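Local structure of thiol peroxidase (Aquifex aeolicus, 2YZH) at residues F137-D140 with K144-Y147; K40-A45 with Q50-V55; P56-P61 with T65-F70; L132-F137 with E156-D161. The protein probably reduces hydrogen peroxide and organic hydroperoxides to water and alcohols as a thioredoxin-dependent peroxiredoxin, guarding the cell against oxidative stress. All coordinates share one frame; numbering follows the deposited sequence.

How the interactions relate
Along the chain the order is interaction 2, interaction 3, then interactions 1 and 4, which both use strand 135-139 and share Phe137. Interactions 1, 2 and 4 all reach the mixed central sheet of the thioredoxin-like fold, where strand 49-54 lies between strands 80-86 and 135-139; the centres of interactions 1 and 2 are about 9 Å apart. Interaction 3 sits where strand 49-54 gives way to helix 61-73, about 22 Å from interaction 1, centre to centre, on the opposite side of the chain's centre. Its closest neighbour is interaction 4, centres about 10 Å apart, tied to it by the salt bridges Glu66-Arg134 and Lys69-Glu157, with Arg134 lying beside the predicted active-site Cys63.

Interaction 1 of 4, residues F137-D140 with K144-Y147; sequences FIID and KVAY
Ile138 and Tyr147 stand together on the face of the hairpin that helix 160-170 covers, their side chains running obliquely across each other. Ile138 turns CG1 beside its own backbone N (chi1 -62°), and the extended chain then brings CD1 to 3.5 Å from Tyr147 CD2, slanted to the ring. The phenol beyond is held by Glu162 and Gln149. On the other face Ile139 bends back so that its CD1 lies 4.0 Å from Val145 CG2. Between these two pairs the register slips by one residue: Ile138 O accepts from Ala146 N at 2.8 Å and, weakly, from Tyr147 N at 3.3 Å, a classic beta bulge in the hairpin of strands 135-139 and 145-150. Nearer the turn, Asp140 and Lys144 lie side by side. Asp140 N donates to Lys144 O at 3.0 Å, in the carbonyl plane, while Lys144 N returns a bond to Asp140 OD1 at 2.9 Å from above the carboxylate plane. A weak bond from Glu142 N reaches the same oxygen. An alanine at Asp140 removes the carboxylate, and the Lys144 amide, left without this acceptor, would probably hold the turn less firmly. Lys144 NZ stays 6.7 Å from Asp140 OD1, with no contact between the charges, which implies that the carboxylate works here mainly as an acceptor for backbone amides, whereas the strands behind it are joined by main-chain bonds and apolar packing.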
# COMPACT_ATOMS: atom_id res chain seq x y z
N PHE D 137 10.54 21.04 1.96
CA PHE D 137 10.01 21.30 3.29
C PHE D 137 11.19 21.59 4.19
O PHE D 137 12.25 20.99 4.03
CB PHE D 137 9.29 20.07 3.85
CG PHE D 137 8.12 19.63 3.04
CD1 PHE D 137 6.88 20.24 3.20
CD2 PHE D 137 8.26 18.64 2.07
CE1 PHE D 137 5.79 19.88 2.41
CE2 PHE D 137 7.18 18.28 1.27
CZ PHE D 137 5.95 18.89 1.44
N ILE D 138 11.02 22.52 5.11
CA ILE D 138 12.07 22.82 6.08
C ILE D 138 11.39 22.67 7.42
O ILE D 138 10.36 23.30 7.69
CB ILE D 138 12.63 24.24 5.92
CG1 ILE D 138 13.26 24.39 4.53
CG2 ILE D 138 13.69 24.49 6.98
CD1 ILE D 138 13.79 25.79 4.25
N ILE D 139 11.95 21.80 8.26
CA ILE D 139 11.40 21.52 9.58
C ILE D 139 12.29 22.14 10.65
O ILE D 139 13.51 21.96 10.61
CB ILE D 139 11.32 20.00 9.81
CG1 ILE D 139 10.69 19.31 8.59
CG2 ILE D 139 10.54 19.70 11.08
CD1 ILE D 139 9.36 19.90 8.14
N ASP D 140 11.69 22.85 11.60
CA ASP D 140 12.49 23.46 12.67
C ASP D 140 12.79 22.45 13.77
O ASP D 140 12.31 21.31 13.74
CB ASP D 140 11.77 24.69 13.26
CG ASP D 140 10.43 24.35 13.89
OD1 ASP D 140 10.26 23.24 14.43
OD2 ASP D 140 9.54 25.23 13.87
N LYS D 144 8.18 21.30 13.72
CA LYS D 144 7.10 21.96 13.00
C LYS D 144 7.55 22.37 11.61
O LYS D 144 8.72 22.73 11.40
CB LYS D 144 6.64 23.22 13.74
CG LYS D 144 6.20 22.99 15.18
CD LYS D 144 5.03 22.05 15.26
CE LYS D 144 4.72 21.69 16.71
NZ LYS D 144 4.34 22.89 17.51
N VAL D 145 6.63 22.30 10.65
CA VAL D 145 6.93 22.70 9.29
C VAL D 145 7.12 24.22 9.35
O VAL D 145 6.20 24.95 9.70
CB VAL D 145 5.76 22.38 8.34
CG1 VAL D 145 6.09 22.85 6.93
CG2 VAL D 145 5.48 20.88 8.36
N ALA D 146 8.32 24.68 9.01
CA ALA D 146 8.62 26.10 9.06
C ALA D 146 8.60 26.75 7.69
O ALA D 146 8.59 27.98 7.58
CB ALA D 146 9.98 26.31 9.72
N TYR D 147 8.59 25.93 6.65
CA TYR D 147 8.61 26.42 5.28
C TYR D 147 8.16 25.34 4.30
O TYR D 147 8.40 24.16 4.52
CB TYR D 147 10.04 26.85 4.92
CG TYR D 147 10.28 27.15 3.46
CD1 TYR D 147 10.10 28.44 2.95
CD2 TYR D 147 10.70 26.15 2.58
CE1 TYR D 147 10.34 28.72 1.60
CE2 TYR D 147 10.94 26.42 1.24
CZ TYR D 147 10.76 27.71 0.76
OH TYR D 147 11.01 27.97 -0.57

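Interaction 2 of 4, residues K40-A45 with Q50-V55; sequences KIVGGA and QVIITV
In the central sheet of the thioredoxin-like fold, the loop after the outermost strand 39-42 meets the inner strand 49-54, where Gln50 reaches across to Gly43. The two strands are not neighbours in the sheet, so a side chain rather than paired backbones makes the link. Gln50 sets CG anti to its carbonyl carbon (chi1 -53°) and then runs extended, which carries the carboxamide to the loop. Its OE1 accepts from Gly43 N at 2.8 Å, with the donor tilted 22° from the amide's carbonyl plane. The other end of the same group, NE2, makes a weak bond of 3.2 Å to Gly43 O and comes within 2.9 Å of Gly44 O. Beside this polar grip the apolar part is small: Ile52 CD1 comes up to Val42 CB at 4.1 Å, the two chains crossing at a slant, and the same methyl lies 4.0 Å from Gly43 N. Gly43 has backbone angles at which a CB would run into the carbonyl O of Val42, and the positive phi of Gly44 favours glycine. The backbone of Gln50 pairs with Ile139 in the adjoining strand 135-139. With acceptor and donor, the buried carboxamide can serve the amide and the carbonyl of one glycine at once, and the firm bond, backed by the weak one, is consistent with one way round for the group.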
# COMPACT_ATOMS: atom_id res chain seq x y z
N LYS D 40 16.18 5.33 7.82
CA LYS D 40 16.40 6.62 8.46
C LYS D 40 15.04 7.25 8.66
O LYS D 40 14.12 7.03 7.87
CB LYS D 40 17.24 7.52 7.55
CG LYS D 40 17.37 8.96 8.04
CD LYS D 40 18.15 9.82 7.05
CE LYS D 40 18.24 11.26 7.55
NZ LYS D 40 18.90 12.16 6.57
N ILE D 41 14.90 8.02 9.73
CA ILE D 41 13.65 8.70 10.01
C ILE D 41 13.82 10.18 9.69
O ILE D 41 14.74 10.82 10.20
CB ILE D 41 13.25 8.60 11.50
CG1 ILE D 41 13.18 7.13 11.94
CG2 ILE D 41 11.93 9.34 11.73
CD1 ILE D 41 12.29 6.28 11.08
N VAL D 42 12.95 10.73 8.84
CA VAL D 42 13.01 12.15 8.54
C VAL D 42 11.70 12.73 9.07
O VAL D 42 10.70 12.01 9.16
CB VAL D 42 13.13 12.44 7.02
CG1 VAL D 42 14.41 11.83 6.49
CG2 VAL D 42 11.92 11.90 6.28
N GLY D 43 11.71 14.00 9.46
CA GLY D 43 10.51 14.60 10.01
C GLY D 43 10.53 14.52 11.52
O GLY D 43 11.54 14.12 12.11
N GLY D 44 9.41 14.87 12.16
CA GLY D 44 9.36 14.84 13.61
C GLY D 44 10.32 15.89 14.15
O GLY D 44 10.90 16.65 13.39
N ALA D 45 10.48 15.93 15.46
CA ALA D 45 11.37 16.91 16.07
C ALA D 45 12.77 16.35 16.33
O ALA D 45 12.92 15.32 16.97
CB ALA D 45 10.76 17.43 17.37
N GLN D 50 15.82 20.43 9.62
CA GLN D 50 15.71 19.43 8.57
C GLN D 50 15.19 20.00 7.26
O GLN D 50 14.27 20.81 7.25
CB GLN D 50 14.77 18.30 9.00
CG GLN D 50 15.08 17.65 10.32
CD GLN D 50 14.08 16.56 10.65
OE1 GLN D 50 13.96 15.58 9.92
NE2 GLN D 50 13.34 16.74 11.74
N VAL D 51 15.79 19.56 6.17
CA VAL D 51 15.37 19.98 4.84
C VAL D 51 15.03 18.71 4.08
O VAL D 51 15.91 17.88 3.82
CB VAL D 51 16.49 20.74 4.09
CG1 VAL D 51 16.01 21.15 2.70
CG2 VAL D 51 16.90 21.97 4.89
N ILE D 52 13.76 18.55 3.74
CA ILE D 52 13.29 17.38 3.01
C ILE D 52 12.91 17.82 1.61
O ILE D 52 12.02 18.64 1.42
CB ILE D 52 12.07 16.77 3.72
CG1 ILE D 52 12.45 16.39 5.15
CG2 ILE D 52 11.57 15.55 2.95
CD1 ILE D 52 11.28 15.92 6.00
N ILE D 53 13.61 17.27 0.62
CA ILE D 53 13.40 17.61 -0.77
C ILE D 53 12.82 16.40 -1.51
O ILE D 53 13.46 15.36 -1.59
CB ILE D 53 14.75 18.00 -1.42
CG1 ILE D 53 15.36 19.17 -0.65
CG2 ILE D 53 14.55 18.33 -2.90
CD1 ILE D 53 16.82 19.45 -0.96
N THR D 54 11.60 16.53 -2.02
CA THR D 54 11.01 15.41 -2.74
C THR D 54 11.13 15.60 -4.24
O THR D 54 11.02 16.71 -4.76
CB THR D 54 9.52 15.21 -2.36
OG1 THR D 54 8.78 16.39 -2.67
CG2 THR D 54 9.40 14.89 -0.87
N VAL D 55 11.40 14.50 -4.94
CA VAL D 55 11.52 14.52 -6.38
C VAL D 55 10.90 13.26 -6.98
O VAL D 55 10.81 12.22 -6.32
CB VAL D 55 13.01 14.62 -6.86
CG1 VAL D 55 13.68 15.84 -6.25
CG2 VAL D 55 13.78 13.35 -6.48

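Interaction 3 of 4, residues P56-P61 with T65-F70; sequences PSLDTP and TETKKF
Pro61, in the first turn of helix 61-73, offers its carbonyl O to Thr65 N at 3.0 Å in a regular helical bond, and the approach to that helix is a type I turn from Ser57 to Thr60. Thr65 grips the same oxygen a second time: OG1, anti to its own carbonyl carbon (chi1 -68°), leans back along the helix and donates to Pro61 O at 3.1 Å. The hydroxyl arrives 37° out of the carbonyl plane and the amide reaches the oxygen from the opposite face, so the two donors straddle it. Deeper in, Leu58 and Thr67 cross at about a right angle, with one branch of the leucine, CD2, 3.3 Å from Thr67 OG1. That hydroxyl is bound to Cys63 O one turn back. Within the loop the polar groups close on themselves. Thr60, the N-cap residue, donates OG1 to Ser57 O at 2.8 Å in the carbonyl plane, doubling the bond from its own N, while Ser57 OG accepts from Asp59 N at 3.1 Å in an ST turn. Asp88 fastens the loop through Ser57 OG and Leu58 N, and Asp59 forms a salt bridge to Arg95 of the second subunit. From Pro56 through Thr60 to Cys63 the sequence follows the PxxxTxxC signature of peroxiredoxins, the loop and first helical turn that carry the predicted peroxidatic cysteine.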
# COMPACT_ATOMS: atom_id res chain seq x y z
N PRO D 56 10.45 13.35 -8.23
CA PRO D 56 9.84 12.21 -8.93
C PRO D 56 10.82 11.04 -9.06
O PRO D 56 10.49 9.91 -8.74
CB PRO D 56 9.46 12.81 -10.28
CG PRO D 56 9.11 14.21 -9.93
CD PRO D 56 10.22 14.60 -8.97
N SER D 57 12.03 11.32 -9.55
CA SER D 57 13.02 10.26 -9.72
C SER D 57 14.41 10.79 -10.04
O SER D 57 14.58 11.62 -10.93
CB SER D 57 12.60 9.31 -10.84
OG SER D 57 13.61 8.34 -11.08
N LEU D 58 15.40 10.29 -9.31
CA LEU D 58 16.78 10.70 -9.53
C LEU D 58 17.29 10.21 -10.89
O LEU D 58 18.39 10.57 -11.30
CB LEU D 58 17.67 10.16 -8.41
CG LEU D 58 17.39 10.72 -7.01
CD1 LEU D 58 18.25 10.00 -5.98
CD2 LEU D 58 17.68 12.22 -6.99
N ASP D 59 16.49 9.40 -11.58
CA ASP D 59 16.90 8.90 -12.89
C ASP D 59 16.36 9.75 -14.04
O ASP D 59 16.30 9.30 -15.18
CB ASP D 59 16.46 7.45 -13.07
CG ASP D 59 17.43 6.47 -12.45
OD1 ASP D 59 18.66 6.73 -12.52
OD2 ASP D 59 16.99 5.43 -11.90
N THR D 60 15.97 10.98 -13.72
CA THR D 60 15.49 11.92 -14.73
C THR D 60 16.39 13.14 -14.64
O THR D 60 16.83 13.52 -13.55
CB THR D 60 14.01 12.32 -14.49
OG1 THR D 60 13.89 13.01 -13.24
CG2 THR D 60 13.12 11.09 -14.47
N PRO D 61 16.69 13.78 -15.79
CA PRO D 61 17.55 14.96 -15.87
C PRO D 61 17.25 16.09 -14.89
O PRO D 61 18.15 16.60 -14.23
CB PRO D 61 17.38 15.41 -17.32
CG PRO D 61 17.16 14.12 -18.04
CD PRO D 61 16.17 13.43 -17.12
N THR D 65 19.68 17.33 -11.79
CA THR D 65 20.16 18.71 -11.75
C THR D 65 19.81 19.37 -10.43
O THR D 65 20.63 20.08 -9.83
CB THR D 65 19.54 19.54 -12.90
OG1 THR D 65 20.05 19.07 -14.15
CG2 THR D 65 19.86 21.01 -12.74
N GLU D 66 18.58 19.16 -9.97
CA GLU D 66 18.13 19.74 -8.71
C GLU D 66 18.98 19.23 -7.55
O GLU D 66 19.43 20.00 -6.71
CB GLU D 66 16.67 19.40 -8.45
CG GLU D 66 16.07 20.17 -7.29
CD GLU D 66 14.72 19.63 -6.85
OE1 GLU D 66 14.00 19.05 -7.68
OE2 GLU D 66 14.38 19.80 -5.66
N THR D 67 19.19 17.91 -7.52
CA THR D 67 19.98 17.29 -6.46
C THR D 67 21.44 17.75 -6.45
O THR D 67 22.01 17.98 -5.38
CB THR D 67 19.93 15.76 -6.57
OG1 THR D 67 18.57 15.33 -6.59
CG2 THR D 67 20.65 15.11 -5.38
N LYS D 68 22.04 17.89 -7.62
CA LYS D 68 23.43 18.35 -7.68
C LYS D 68 23.52 19.78 -7.19
O LYS D 68 24.46 20.14 -6.47
CB LYS D 68 23.97 18.28 -9.12
CG LYS D 68 24.24 16.88 -9.62
CD LYS D 68 25.12 16.10 -8.64
CE LYS D 68 26.53 16.67 -8.51
NZ LYS D 68 27.42 16.27 -9.65
N LYS D 69 22.54 20.60 -7.55
CA LYS D 69 22.52 22.00 -7.16
C LYS D 69 22.36 22.16 -5.65
O LYS D 69 23.02 23.00 -5.03
CB LYS D 69 21.39 22.73 -7.90
CG LYS D 69 21.57 24.25 -7.95
CD LYS D 69 20.68 24.89 -9.01
CE LYS D 69 20.98 24.36 -10.41
NZ LYS D 69 20.12 24.97 -11.47
N PHE D 70 21.50 21.35 -5.04
CA PHE D 70 21.32 21.43 -3.59
C PHE D 70 22.56 20.90 -2.88
O PHE D 70 22.93 21.40 -1.82
CB PHE D 70 20.08 20.65 -3.15
CG PHE D 70 18.83 21.48 -3.10
CD1 PHE D 70 18.75 22.60 -2.27
CD2 PHE D 70 17.73 21.17 -3.89
CE1 PHE D 70 17.60 23.38 -2.22
CE2 PHE D 70 16.58 21.95 -3.86
CZ PHE D 70 16.51 23.06 -3.02

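Interaction 4 of 4, residues L132-F137 with E156-D161; sequences LARAVF and EEPNYD
Arg134 and Pro158 make the close-packed half of this contact, crossing at about a right angle with Arg134 CD 4.0 Å from Pro158 CD. The buried proline also packs on Tyr160, its CG 3.9 Å above the tyrosine ring and offset toward the rim. The arginine places CG anti to its backbone N (chi1 -163°), runs straight to CD and then bends at chi3, which turns the guanidinium past the carbonyl of Glu156. NE comes within 3.0 Å of Glu156 O, yet the angle is too poor for a hydrogen bond; NE finds its hydrogen bond just outside the two segments, NH2 bonds to Ile154 O, and NH1 forms a salt bridge with Glu66 of helix 61-73. This buried side belongs to the active-site region of the thioredoxin-like fold: the arginine, just before strand 135-139, lies with its side chain about 3 Å from that of Cys63, the predicted sulfenic acid-forming residue, consistent with the arginine that peroxiredoxins keep beside their peroxidatic cysteine. A leucine in place of Arg134 takes away the guanidinium, which would probably leave the Glu66 carboxylate without its opposite charge and freer to turn, and Ile154 O short of a donor. Toward solvent, bonds inside segment 156-161 take over. Tyr160 OH donates to Glu157 OE1 at 2.8 Å on the anti lone pair. Lys69 adds a salt bridge to the same carboxylate. The carboxylate of Glu156 takes no part in the contact and lies on the exposed side, and Asn159, also exposed, caps helix 160-170 through its OD1 and Glu162 N.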
# COMPACT_ATOMS: atom_id res chain seq x y z
N LEU D 132 6.33 10.84 -6.31
CA LEU D 132 6.31 12.06 -5.50
C LEU D 132 6.47 13.32 -6.34
O LEU D 132 7.23 13.33 -7.31
CB LEU D 132 7.42 12.02 -4.43
CG LEU D 132 7.41 10.85 -3.44
CD1 LEU D 132 8.42 11.14 -2.33
CD2 LEU D 132 6.01 10.68 -2.85
N ALA D 133 5.73 14.37 -5.98
CA ALA D 133 5.82 15.64 -6.70
C ALA D 133 7.08 16.37 -6.20
O ALA D 133 7.66 16.00 -5.18
CB ALA D 133 4.59 16.49 -6.44
N ARG D 134 7.49 17.40 -6.94
CA ARG D 134 8.68 18.15 -6.58
C ARG D 134 8.35 19.21 -5.54
O ARG D 134 7.62 20.17 -5.81
CB ARG D 134 9.27 18.80 -7.84
CG ARG D 134 10.71 19.28 -7.72
CD ARG D 134 11.18 19.91 -9.03
NE ARG D 134 10.94 19.03 -10.18
CZ ARG D 134 11.59 17.89 -10.40
NH1 ARG D 134 12.53 17.47 -9.55
NH2 ARG D 134 11.29 17.15 -11.46
N ALA D 135 8.89 19.03 -4.34
CA ALA D 135 8.63 19.97 -3.26
C ALA D 135 9.79 20.07 -2.29
O ALA D 135 10.72 19.26 -2.33
CB ALA D 135 7.37 19.56 -2.51
N VAL D 136 9.73 21.08 -1.43
CA VAL D 136 10.75 21.30 -0.42
C VAL D 136 10.09 21.67 0.89
O VAL D 136 9.19 22.51 0.92
CB VAL D 136 11.72 22.42 -0.81
CG1 VAL D 136 12.75 22.62 0.31
CG2 VAL D 136 12.42 22.08 -2.11
N PHE D 137 10.54 21.04 1.96
CA PHE D 137 10.01 21.30 3.29
C PHE D 137 11.19 21.59 4.19
O PHE D 137 12.25 20.99 4.03
CB PHE D 137 9.29 20.07 3.85
CG PHE D 137 8.12 19.63 3.04
CD1 PHE D 137 6.88 20.24 3.20
CD2 PHE D 137 8.26 18.64 2.07
CE1 PHE D 137 5.79 19.88 2.41
CE2 PHE D 137 7.18 18.28 1.27
CZ PHE D 137 5.95 18.89 1.44
N GLU D 156 9.65 21.65 -13.97
CA GLU D 156 10.42 22.83 -13.59
C GLU D 156 11.25 22.60 -12.32
O GLU D 156 10.91 21.78 -11.47
CB GLU D 156 9.48 24.03 -13.40
CG GLU D 156 8.78 24.44 -14.69
CD GLU D 156 7.74 25.53 -14.52
OE1 GLU D 156 7.46 25.96 -13.38
OE2 GLU D 156 7.19 25.97 -15.55
N GLU D 157 12.36 23.34 -12.22
CA GLU D 157 13.23 23.24 -11.06
C GLU D 157 12.67 24.16 -9.98
O GLU D 157 11.92 25.09 -10.28
CB GLU D 157 14.66 23.67 -11.43
CG GLU D 157 15.35 22.72 -12.39
CD GLU D 157 16.71 23.23 -12.85
OE1 GLU D 157 17.54 23.56 -11.97
OE2 GLU D 157 16.94 23.32 -14.07
N PRO D 158 13.01 23.91 -8.71
CA PRO D 158 12.49 24.77 -7.64
C PRO D 158 13.30 26.05 -7.51
O PRO D 158 14.28 26.25 -8.23
CB PRO D 158 12.63 23.88 -6.40
CG PRO D 158 13.91 23.17 -6.68
CD PRO D 158 13.78 22.78 -8.15
N ASN D 159 12.88 26.92 -6.59
CA ASN D 159 13.58 28.16 -6.32
C ASN D 159 14.60 27.78 -5.24
O ASN D 159 14.24 27.59 -4.08
CB ASN D 159 12.62 29.21 -5.77
CG ASN D 159 13.30 30.54 -5.50
OD1 ASN D 159 14.40 30.59 -4.94
ND2 ASN D 159 12.64 31.63 -5.88
N TYR D 160 15.86 27.66 -5.64
CA TYR D 160 16.92 27.27 -4.72
C TYR D 160 17.28 28.30 -3.65
O TYR D 160 17.32 27.99 -2.46
CB TYR D 160 18.17 26.91 -5.53
CG TYR D 160 17.95 25.80 -6.53
CD1 TYR D 160 18.00 24.46 -6.14
CD2 TYR D 160 17.69 26.09 -7.87
CE1 TYR D 160 17.80 23.43 -7.07
CE2 TYR D 160 17.48 25.07 -8.80
CZ TYR D 160 17.54 23.74 -8.39
OH TYR D 160 17.38 22.74 -9.32
N ASP D 161 17.54 29.54 -4.08
CA ASP D 161 17.92 30.60 -3.15
C ASP D 161 16.95 30.77 -1.99
O ASP D 161 17.37 30.94 -0.84
CB ASP D 161 18.05 31.93 -3.90
CG ASP D 161 19.09 31.88 -4.99
OD1 ASP D 161 20.24 31.49 -4.69
OD2 ASP D 161 18.77 32.24 -6.14